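Side-chain contacts in DUF305 domain-containing protein (Deinococcus radiodurans R1, PDB 3BT5), which is of unknown function but belongs to the DUF305 family, placed in the ferritin clan, and folds as a mainly helical bundle without strands: residues His24-Ala27 against Leu28-Ala31; Arg55-Met58 against Arg59-Glu62; Pro78-Ala81 against Arg82-Gly85; Gly147-Arg150 against Thr151-Gly154. All blocks are in the same frame, centred on the assembly; numbering follows the deposited sequence.

Contact 1 (His24-Ala27 against Leu28-Ala31); sequences HAQA and LDLA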
loop_
_atom_site.group_PDB
_atom_site.type_symbol
_atom_site.label_atom_id
_atom_site.label_comp_id
_atom_site.label_asym_id
_atom_site.label_seq_id
_atom_site.Cartn_x
_atom_site.Cartn_y
_atom_site.Cartn_z
ATOM N N HIS A 24 3.584 -0.792 1.461
ATOM C CA HIS A 24 3.458 -0.616 0.025
ATOM C C HIS A 24 3.739 -1.913 -0.716
ATOM O O HIS A 24 3.086 -2.202 -1.746
ATOM C CB HIS A 24 4.450 0.439 -0.451
ATOM C CG HIS A 24 3.926 1.845 -0.428
ATOM N ND1 HIS A 24 3.175 2.369 0.608
ATOM C CD2 HIS A 24 4.084 2.847 -1.329
ATOM C CE1 HIS A 24 2.877 3.630 0.327
ATOM N NE2 HIS A 24 3.425 3.945 -0.835
ATOM N N ALA A 25 4.730 -2.677 -0.268
ATOM C CA ALA A 25 5.068 -3.898 -0.983
ATOM C C ALA A 25 3.863 -4.817 -1.110
ATOM O O ALA A 25 3.714 -5.535 -2.119
ATOM C CB ALA A 25 6.207 -4.631 -0.315
ATOM N N GLN A 26 2.993 -4.821 -0.097
ATOM C CA GLN A 26 1.853 -5.728 -0.165
ATOM C C GLN A 26 0.883 -5.352 -1.298
ATOM O O GLN A 26 0.182 -6.218 -1.838
ATOM C CB GLN A 26 1.083 -5.815 1.143
ATOM C CG GLN A 26 0.016 -6.908 1.056
ATOM C CD GLN A 26 -0.822 -6.996 2.291
ATOM O OE1 GLN A 26 -1.575 -6.078 2.606
ATOM N NE2 GLN A 26 -0.750 -8.121 2.950
ATOM N N ALA A 27 0.821 -4.073 -1.643
ATOM C CA ALA A 27 -0.059 -3.660 -2.739
ATOM C C ALA A 27 0.296 -4.441 -4.011
ATOM O O ALA A 27 -0.560 -4.764 -4.832
ATOM C CB ALA A 27 0.021 -2.124 -2.971
ATOM N N LEU A 28 1.585 -4.725 -4.185
ATOM C CA LEU A 28 2.041 -5.504 -5.331
ATOM C C LEU A 28 1.525 -6.957 -5.280
ATOM O O LEU A 28 1.138 -7.511 -6.317
ATOM C CB LEU A 28 3.568 -5.448 -5.420
ATOM C CG LEU A 28 4.280 -4.235 -6.038
ATOM C CD1 LEU A 28 3.548 -2.907 -5.985
ATOM C CD2 LEU A 28 5.737 -4.087 -5.550
ATOM N N ASP A 29 1.491 -7.545 -4.080
ATOM C CA ASP A 29 0.991 -8.911 -3.869
ATOM C C ASP A 29 -0.517 -8.968 -4.151
ATOM O O ASP A 29 -1.032 -9.995 -4.580
ATOM C CB ASP A 29 1.185 -9.360 -2.405
ATOM C CG ASP A 29 2.635 -9.566 -2.019
ATOM O OD1 ASP A 29 3.456 -9.813 -2.910
ATOM O OD2 ASP A 29 2.937 -9.481 -0.802
ATOM N N LEU A 30 -1.223 -7.886 -3.849
ATOM C CA LEU A 30 -2.653 -7.841 -4.101
ATOM C C LEU A 30 -2.934 -7.652 -5.598
ATOM O O LEU A 30 -3.898 -8.199 -6.140
ATOM C CB LEU A 30 -3.302 -6.718 -3.287
ATOM C CG LEU A 30 -3.260 -6.859 -1.768
ATOM C CD1 LEU A 30 -3.755 -5.561 -1.127
ATOM C CD2 LEU A 30 -4.114 -8.033 -1.329
ATOM N N ALA A 31 -2.115 -6.847 -6.272
ATOM C CA ALA A 31 -2.370 -6.574 -7.694
ATOM C C ALA A 31 -2.052 -7.766 -8.604
ATOM O O ALA A 31 -2.690 -7.957 -9.651
ATOM C CB ALA A 31 -1.569 -5.352 -8.126
HETATM O O HOH W 1 5.749 -7.365 -2.873
HETATM O O HOH W 2 1.316 -10.181 1.512
#

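Contact 2 (Arg55-Met58 against Arg59-Glu62); sequences REQM and RQME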
loop_
_atom_site.group_PDB
_atom_site.type_symbol
_atom_site.label_atom_id
_atom_site.label_comp_id
_atom_site.label_asym_id
_atom_site.label_seq_id
_atom_site.Cartn_x
_atom_site.Cartn_y
_atom_site.Cartn_z
ATOM N N ARG A 55 5.103 1.444 -6.450
ATOM C CA ARG A 55 6.525 1.217 -6.688
ATOM C C ARG A 55 7.345 2.521 -6.713
ATOM O O ARG A 55 8.484 2.552 -6.239
ATOM C CB ARG A 55 6.724 0.414 -7.979
ATOM C CG ARG A 55 6.383 -1.047 -7.799
ATOM C CD ARG A 55 6.417 -1.809 -9.111
ATOM N NE ARG A 55 7.767 -1.855 -9.658
ATOM C CZ ARG A 55 8.130 -2.646 -10.659
ATOM N NH1 ARG A 55 7.240 -3.479 -11.186
ATOM N NH2 ARG A 55 9.381 -2.620 -11.122
ATOM N N GLU A 56 6.783 3.587 -7.275
ATOM C CA GLU A 56 7.481 4.873 -7.302
ATOM C C GLU A 56 7.768 5.338 -5.881
ATOM O O GLU A 56 8.863 5.801 -5.569
ATOM C CB GLU A 56 6.635 5.920 -8.015
ATOM C CG GLU A 56 7.322 7.279 -8.142
ATOM C CD GLU A 56 6.383 8.390 -8.640
ATOM O OE1 GLU A 56 5.249 8.092 -9.077
ATOM O OE2 GLU A 56 6.788 9.575 -8.584
ATOM N N GLN A 57 6.794 5.187 -4.992
ATOM C CA GLN A 57 7.032 5.583 -3.622
ATOM C C GLN A 57 7.982 4.627 -2.890
ATOM O O GLN A 57 8.785 5.064 -2.053
ATOM C CB GLN A 57 5.695 5.730 -2.902
ATOM C CG GLN A 57 5.002 7.018 -3.386
ATOM C CD GLN A 57 3.572 7.180 -2.941
ATOM O OE1 GLN A 57 3.034 6.367 -2.184
ATOM N NE2 GLN A 57 2.934 8.258 -3.411
ATOM N N MET A 58 7.939 3.334 -3.223
ATOM C CA MET A 58 8.890 2.394 -2.646
ATOM C C MET A 58 10.306 2.778 -3.025
ATOM O O MET A 58 11.204 2.694 -2.187
ATOM C CB MET A 58 8.602 0.972 -3.111
ATOM C CG MET A 58 7.283 0.474 -2.526
ATOM S SD MET A 58 6.811 -1.154 -3.223
ATOM C CE MET A 58 7.995 -2.204 -2.393
ATOM N N ARG A 59 10.539 3.168 -4.281
ATOM C CA ARG A 59 11.905 3.543 -4.654
ATOM C C ARG A 59 12.406 4.719 -3.808
ATOM O O ARG A 59 13.609 4.787 -3.442
ATOM C CB ARG A 59 11.957 3.905 -6.139
ATOM C CG ARG A 59 11.773 2.679 -7.054
ATOM C CD ARG A 59 12.166 2.958 -8.507
ATOM N NE ARG A 59 11.449 4.082 -9.089
ATOM C CZ ARG A 59 10.229 4.011 -9.625
ATOM N NH1 ARG A 59 9.558 2.857 -9.650
ATOM N NH2 ARG A 59 9.677 5.105 -10.160
ATOM N N GLN A 60 11.520 5.679 -3.536
ATOM C CA GLN A 60 11.877 6.832 -2.698
ATOM C C GLN A 60 12.191 6.393 -1.277
ATOM O O GLN A 60 13.126 6.905 -0.648
ATOM C CB GLN A 60 10.724 7.836 -2.645
ATOM C CG GLN A 60 10.385 8.526 -3.954
ATOM C CD GLN A 60 9.306 9.571 -3.763
ATOM O OE1 GLN A 60 9.416 10.447 -2.891
ATOM N NE2 GLN A 60 8.247 9.478 -4.558
ATOM N N MET A 61 11.389 5.481 -0.741
ATOM C CA MET A 61 11.621 4.978 0.605
ATOM C C MET A 61 12.910 4.185 0.724
ATOM O O MET A 61 13.650 4.308 1.714
ATOM C CB MET A 61 10.442 4.105 1.024
ATOM C CG MET A 61 9.186 4.950 1.171
ATOM S SD MET A 61 7.840 4.071 1.939
ATOM C CE MET A 61 6.929 3.634 0.520
ATOM N N GLU A 62 13.182 3.348 -0.284
ATOM C CA GLU A 62 14.435 2.594 -0.313
ATOM C C GLU A 62 15.625 3.557 -0.306
ATOM O O GLU A 62 16.612 3.343 0.404
ATOM C CB GLU A 62 14.459 1.703 -1.571
ATOM C CG GLU A 62 13.544 0.489 -1.398
ATOM C CD GLU A 62 13.134 -0.203 -2.700
ATOM O OE1 GLU A 62 13.278 0.368 -3.820
ATOM O OE2 GLU A 62 12.627 -1.341 -2.602
#

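Contact 3 (Pro78-Ala81 against Arg82-Gly85); sequences PEHA and RMMG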
loop_
_atom_site.group_PDB
_atom_site.type_symbol
_atom_site.label_atom_id
_atom_site.label_comp_id
_atom_site.label_asym_id
_atom_site.label_seq_id
_atom_site.Cartn_x
_atom_site.Cartn_y
_atom_site.Cartn_z
ATOM N N PRO A 78 1.687 -10.573 12.155
ATOM C CA PRO A 78 0.329 -10.649 11.586
ATOM C C PRO A 78 -0.706 -9.733 12.253
ATOM O O PRO A 78 -1.467 -9.069 11.547
ATOM C CB PRO A 78 -0.035 -12.143 11.733
ATOM C CG PRO A 78 1.298 -12.822 11.601
ATOM C CD PRO A 78 2.237 -11.916 12.419
ATOM N N GLU A 79 -0.736 -9.678 13.596
ATOM C CA GLU A 79 -1.745 -8.843 14.246
ATOM C C GLU A 79 -1.524 -7.363 13.932
ATOM O O GLU A 79 -2.463 -6.593 13.675
ATOM C CB GLU A 79 -1.687 -9.016 15.761
ATOM C CG GLU A 79 -2.731 -8.203 16.530
ATOM C CD GLU A 79 -2.438 -8.067 18.032
ATOM O OE1 GLU A 79 -1.279 -8.299 18.460
ATOM O OE2 GLU A 79 -3.372 -7.710 18.789
ATOM N N HIS A 80 -0.271 -6.942 13.967
ATOM C CA HIS A 80 0.008 -5.554 13.701
ATOM C C HIS A 80 -0.184 -5.209 12.239
ATOM O O HIS A 80 -0.677 -4.125 11.936
ATOM C CB HIS A 80 1.366 -5.206 14.253
ATOM C CG HIS A 80 1.368 -5.157 15.757
ATOM N ND1 HIS A 80 2.446 -5.540 16.525
ATOM C CD2 HIS A 80 0.386 -4.818 16.632
ATOM C CE1 HIS A 80 2.147 -5.402 17.807
ATOM N NE2 HIS A 80 0.905 -4.956 17.904
ATOM N N ALA A 81 0.143 -6.133 11.335
ATOM C CA ALA A 81 -0.176 -5.946 9.915
ATOM C C ALA A 81 -1.678 -5.737 9.727
ATOM O O ALA A 81 -2.121 -4.826 8.984
ATOM C CB ALA A 81 0.323 -7.146 9.099
ATOM N N ARG A 82 -2.477 -6.541 10.411
ATOM C CA ARG A 82 -3.931 -6.383 10.308
ATOM C C ARG A 82 -4.365 -4.994 10.776
ATOM O O ARG A 82 -5.217 -4.353 10.144
ATOM C CB ARG A 82 -4.655 -7.450 11.120
ATOM C CG ARG A 82 -6.177 -7.328 11.070
ATOM C CD ARG A 82 -6.845 -8.632 11.472
ATOM N NE ARG A 82 -8.106 -8.396 12.169
ATOM C CZ ARG A 82 -9.262 -8.113 11.578
ATOM N NH1 ARG A 82 -9.345 -8.030 10.256
ATOM N NH2 ARG A 82 -10.342 -7.908 12.322
ATOM N N MET A 83 -3.796 -4.508 11.874
ATOM C CA MET A 83 -4.138 -3.156 12.329
ATOM C C MET A 83 -3.751 -2.080 11.337
ATOM O O MET A 83 -4.427 -1.057 11.222
ATOM C CB MET A 83 -3.470 -2.869 13.654
ATOM C CG MET A 83 -4.067 -3.695 14.707
ATOM S SD MET A 83 -3.386 -3.324 16.273
ATOM C CE MET A 83 -4.347 -4.456 17.272
ATOM N N MET A 84 -2.639 -2.298 10.648
ATOM C CA MET A 84 -2.213 -1.409 9.601
ATOM C C MET A 84 -3.097 -1.482 8.361
ATOM O O MET A 84 -2.855 -0.734 7.419
ATOM C CB MET A 84 -0.761 -1.682 9.210
ATOM C CG MET A 84 0.264 -1.436 10.321
ATOM S SD MET A 84 1.850 -2.004 9.702
ATOM C CE MET A 84 2.950 -1.648 11.058
ATOM N N GLY A 85 -4.131 -2.320 8.369
ATOM C CA GLY A 85 -4.996 -2.464 7.195
ATOM C C GLY A 85 -4.450 -3.405 6.142
ATOM O O GLY A 85 -5.080 -3.536 5.075
#

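Contact 4 (Gly147-Arg150 against Thr151-Gly154); sequences GEIR and TMEG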
loop_
_atom_site.group_PDB
_atom_site.type_symbol
_atom_site.label_atom_id
_atom_site.label_comp_id
_atom_site.label_asym_id
_atom_site.label_seq_id
_atom_site.Cartn_x
_atom_site.Cartn_y
_atom_site.Cartn_z
ATOM N N GLY A 147 -6.535 9.500 -3.604
ATOM C CA GLY A 147 -6.998 9.442 -4.990
ATOM C C GLY A 147 -7.378 8.017 -5.371
ATOM O O GLY A 147 -8.428 7.775 -5.965
ATOM N N GLU A 148 -6.516 7.060 -5.035
ATOM C CA GLU A 148 -6.779 5.672 -5.414
ATOM C C GLU A 148 -7.996 5.091 -4.682
ATOM O O GLU A 148 -8.759 4.322 -5.269
ATOM C CB GLU A 148 -5.526 4.822 -5.203
ATOM C CG GLU A 148 -4.443 5.220 -6.212
ATOM C CD GLU A 148 -3.125 4.472 -6.065
ATOM O OE1 GLU A 148 -2.915 3.712 -5.081
ATOM O OE2 GLU A 148 -2.279 4.652 -6.979
ATOM N N ILE A 149 -8.165 5.433 -3.404
ATOM C CA ILE A 149 -9.364 5.011 -2.687
ATOM C C ILE A 149 -10.618 5.497 -3.418
ATOM O O ILE A 149 -11.564 4.739 -3.618
ATOM C CB ILE A 149 -9.376 5.549 -1.234
ATOM C CG1 ILE A 149 -8.313 4.814 -0.400
ATOM C CG2 ILE A 149 -10.753 5.391 -0.603
ATOM C CD1 ILE A 149 -8.068 5.511 0.929
ATOM N N ARG A 150 -10.638 6.759 -3.819
ATOM C CA ARG A 150 -11.836 7.284 -4.462
ATOM C C ARG A 150 -12.128 6.532 -5.772
ATOM O O ARG A 150 -13.300 6.188 -6.090
ATOM C CB ARG A 150 -11.690 8.786 -4.705
ATOM C CG ARG A 150 -13.026 9.461 -5.057
ATOM C CD ARG A 150 -13.932 9.626 -3.833
ATOM N NE ARG A 150 -13.359 10.604 -2.924
ATOM C CZ ARG A 150 -13.554 11.917 -3.030
ATOM N NH1 ARG A 150 -14.348 12.407 -3.990
ATOM N NH2 ARG A 150 -12.969 12.734 -2.165
ATOM N N THR A 151 -11.090 6.288 -6.571
ATOM C CA THR A 151 -11.273 5.496 -7.786
ATOM C C THR A 151 -11.783 4.095 -7.452
ATOM O O THR A 151 -12.741 3.610 -8.063
ATOM C CB THR A 151 -9.957 5.399 -8.572
ATOM O OG1 THR A 151 -9.534 6.721 -8.960
ATOM C CG2 THR A 151 -10.104 4.520 -9.823
ATOM N N MET A 152 -11.147 3.436 -6.488
ATOM C CA MET A 152 -11.559 2.081 -6.180
ATOM C C MET A 152 -13.000 2.010 -5.689
ATOM O O MET A 152 -13.720 1.064 -6.013
ATOM C CB MET A 152 -10.611 1.465 -5.153
ATOM C CG MET A 152 -9.238 1.207 -5.753
ATOM S SD MET A 152 -8.179 0.275 -4.605
ATOM C CE MET A 152 -7.807 1.546 -3.398
ATOM N N GLU A 153 -13.428 2.989 -4.902
ATOM C CA GLU A 153 -14.819 3.023 -4.447
ATOM C C GLU A 153 -15.764 3.181 -5.641
ATOM O O GLU A 153 -16.844 2.581 -5.670
ATOM C CB GLU A 153 -15.044 4.154 -3.443
ATOM C CG GLU A 153 -14.312 3.899 -2.151
ATOM C CD GLU A 153 -14.374 5.046 -1.179
ATOM O OE1 GLU A 153 -14.478 6.213 -1.620
ATOM O OE2 GLU A 153 -14.273 4.776 0.035
ATOM N N GLY A 154 -15.362 3.984 -6.630
ATOM C CA GLY A 154 -16.186 4.160 -7.832
ATOM C C GLY A 154 -16.267 2.849 -8.613
ATOM O O GLY A 154 -17.351 2.453 -9.086
HETATM O O HOH W 3 -13.133 8.363 -0.654
#

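Contact 1 (His24-Ala27 against Leu28-Ala31)
The chain of Gln-26 stands off the helix almost fully stretched, CG anti to the backbone N (chi1 -173°), while Asp-29 sets its CG anti to the carbonyl carbon (chi1 -69°), and the two polar ends come to face each other one turn apart. They meet through water: one water accepts from Gln-26 NE2 at 3.3 Å and donates to Asp-29 OD2 at 2.9 Å. A second water donates to Ala-25 O at 2.8 Å and, weakly, to Asp-29 OD1, tying the carboxylate back to the main chain. The other end of the amide is fixed as well, since Gln-26 OE1 takes a hydrogen bond from the backbone N of Ala-87.

The backbone beneath is alpha-helical, part of helix 11-37 in a bundle consistent with the ferritin clan, with Leu-30 N to Gln-26 O and Ala-31 N to Ala-27 O both 3.0 Å long. On the buried side Leu-30 lays CG 3.5 Å from Gln-26 O, its isobutyl group resting on Val-92, Leu-95 and Met-111. Ala-27, with its small methyl, lets Gln-54 of helix 41-68 and Met-111 and His-114 of helix 100-122 come up against the helix.

Contact 2 (Arg55-Met58 against Arg59-Glu62)
Four successive i to i+4 hydrogen bonds join Arg-55-Met-58 to Arg-59-Glu-62, the shortest being Glu-62 N to Met-58 O at 2.8 Å with an N-H...O angle of 167°, and the weak one Gln-60 N to Glu-56 O at 3.3 Å. Over this frame Arg-59 folds back along the helix. Its chain bends at chi3 (-56°), which turns the guanidinium over the preceding turn: Glu-56 CA sits 3.4 Å above one face, offset toward the rim, and NH1 comes 3.6 Å from Arg-55 O. The arginine chain crosses that of Glu-56, with NH2 3.8 Å from Glu-56 CG. The carboxylate and guanidinium planes are only 8° apart, yet Glu-56 OE1 and Arg-59 NH2 are 5.4 Å from each other, too far for a salt bridge, so any attraction between them is probably weak and long-range.

Helix 41-68 is amphipathic here, as expected of a helix in a bundle: the charged chains lie on its exposed side, whereas Gln-57 and Met-61 face its neighbours. Met-61 has two conformers; in the one described, its bent chain tentatively places CE 3.5 Å from Gln-57 O, on the side that packs against helix 11-37 at His-24. The amide of Gln-57 is directed into the interior, where OE1 accepts a hydrogen bond from His-24 NE2, and its chain also touches Ile-141 and Thr-144 of helix 132-158. Glu-62 rises alongside Met-58 O, its CG close to that oxygen.

Contact 3 (Pro78-Ala81 against Arg82-Gly85)
Arg-82, first of the second segment, is bonded through its N to Pro-78 O at 2.9 Å; its CB rests 3.5 Å from Glu-79 O. Met-83 does most of the side-chain work. It sends its N to Glu-79 O at 3.1 Å, and its fully extended chain (chi3 179°) runs out between two residues of the preceding turn. On one of them the methyl CE meets the carboxylate of Glu-79 3.7 Å from OE2; on the other, SD approaches CD2 of His-80 at 4.1 Å. The sulfur lies 88° off the normal of the imidazole, making this an edge-on Met-aromatic contact. Met-84 follows, its N bonded to His-80 O at 3.0 Å and its CG packed 3.3 Å from the same oxygen, while its chain reaches Ile-76. Its own carbonyl accepts a hydrogen bond from His-23 NE2, linking the end of this short helix to helix 11-37. Gly-85 then leaves helical geometry with a positive phi of 83°, where a CB would press on the preceding carbonyl O. With its N bonded back to Arg-82 O at 2.9 Å, this glycine completes a Schellman motif, the classic C-terminal helix cap.

Contact 4 (Gly147-Arg150 against Thr151-Gly154)
Ile-149 and Glu-153 run alongside each other in the same direction, the methyl CG2 of the isoleucine 3.6 Å from Glu-153 OE2. The other carboxylate oxygen, OE1, takes a 2.7 Å hydrogen bond from a water that also accepts, weakly, from Arg-150 NE. The water links two opposite charges that do not meet directly, Arg-150 NE and Glu-153 OE1 being 4.7 Å apart. Bends at chi2 and chi3 (75° and 69°) curl the arginine chain so that it crosses the glutamate, with the two planar ends turned 35° from each other.

Across the helix, Met-152 curls back on the previous turn, its CG 3.2 Å and its CE 3.5 Å from Glu-148 O, the oxygen that also receives Met-152 N at 2.8 Å. Outward from there, the thioether packs on Met-111, Ile-112 and His-115 of helix 100-122 and on Leu-46 and Ile-50 of helix 41-68. An alanine in place of Met-152 would remove the thioether and is likely to open a gap where these two helices meet helix 132-158. Glu-148 is held by the same two helices, OE2 by Ser-53 OG of helix 41-68 and OE1 by His-115 NE2 of helix 100-122. Backbone bonds such as Thr-151 N to Gly-147 O continue the alpha-helical i to i+4 pattern.

The chemistry thus divides by side: a water-mediated, probably modest charge attraction on the outer surface, and hydrophobic packing beside a carboxylate gripped by two hydrogen bonds on the inner one.

Contact 1 sits nearest the centre of the chain, its own centre about 6 Å away; contact 2 is also partly buried, while contacts 3 and 4 lie at the surface. Only contacts 1 and 2 touch: the His-24 NE2 to Gln-57 OE1 pair, at 2.8 Å, and methionine packing join helices 11-37 and 41-68. Contact 4 belongs to helix 132-158, which meets helix 41-68 in both contacts 2 and 4. Contacts 1, 2 and 4 lie within long helices; contact 3 ends a short one. Waters bridge polar side chains in contacts 1 and 4, whereas contact 2 lays a guanidinium over backbone and contact 3 pairs sulfur with an imidazole edge.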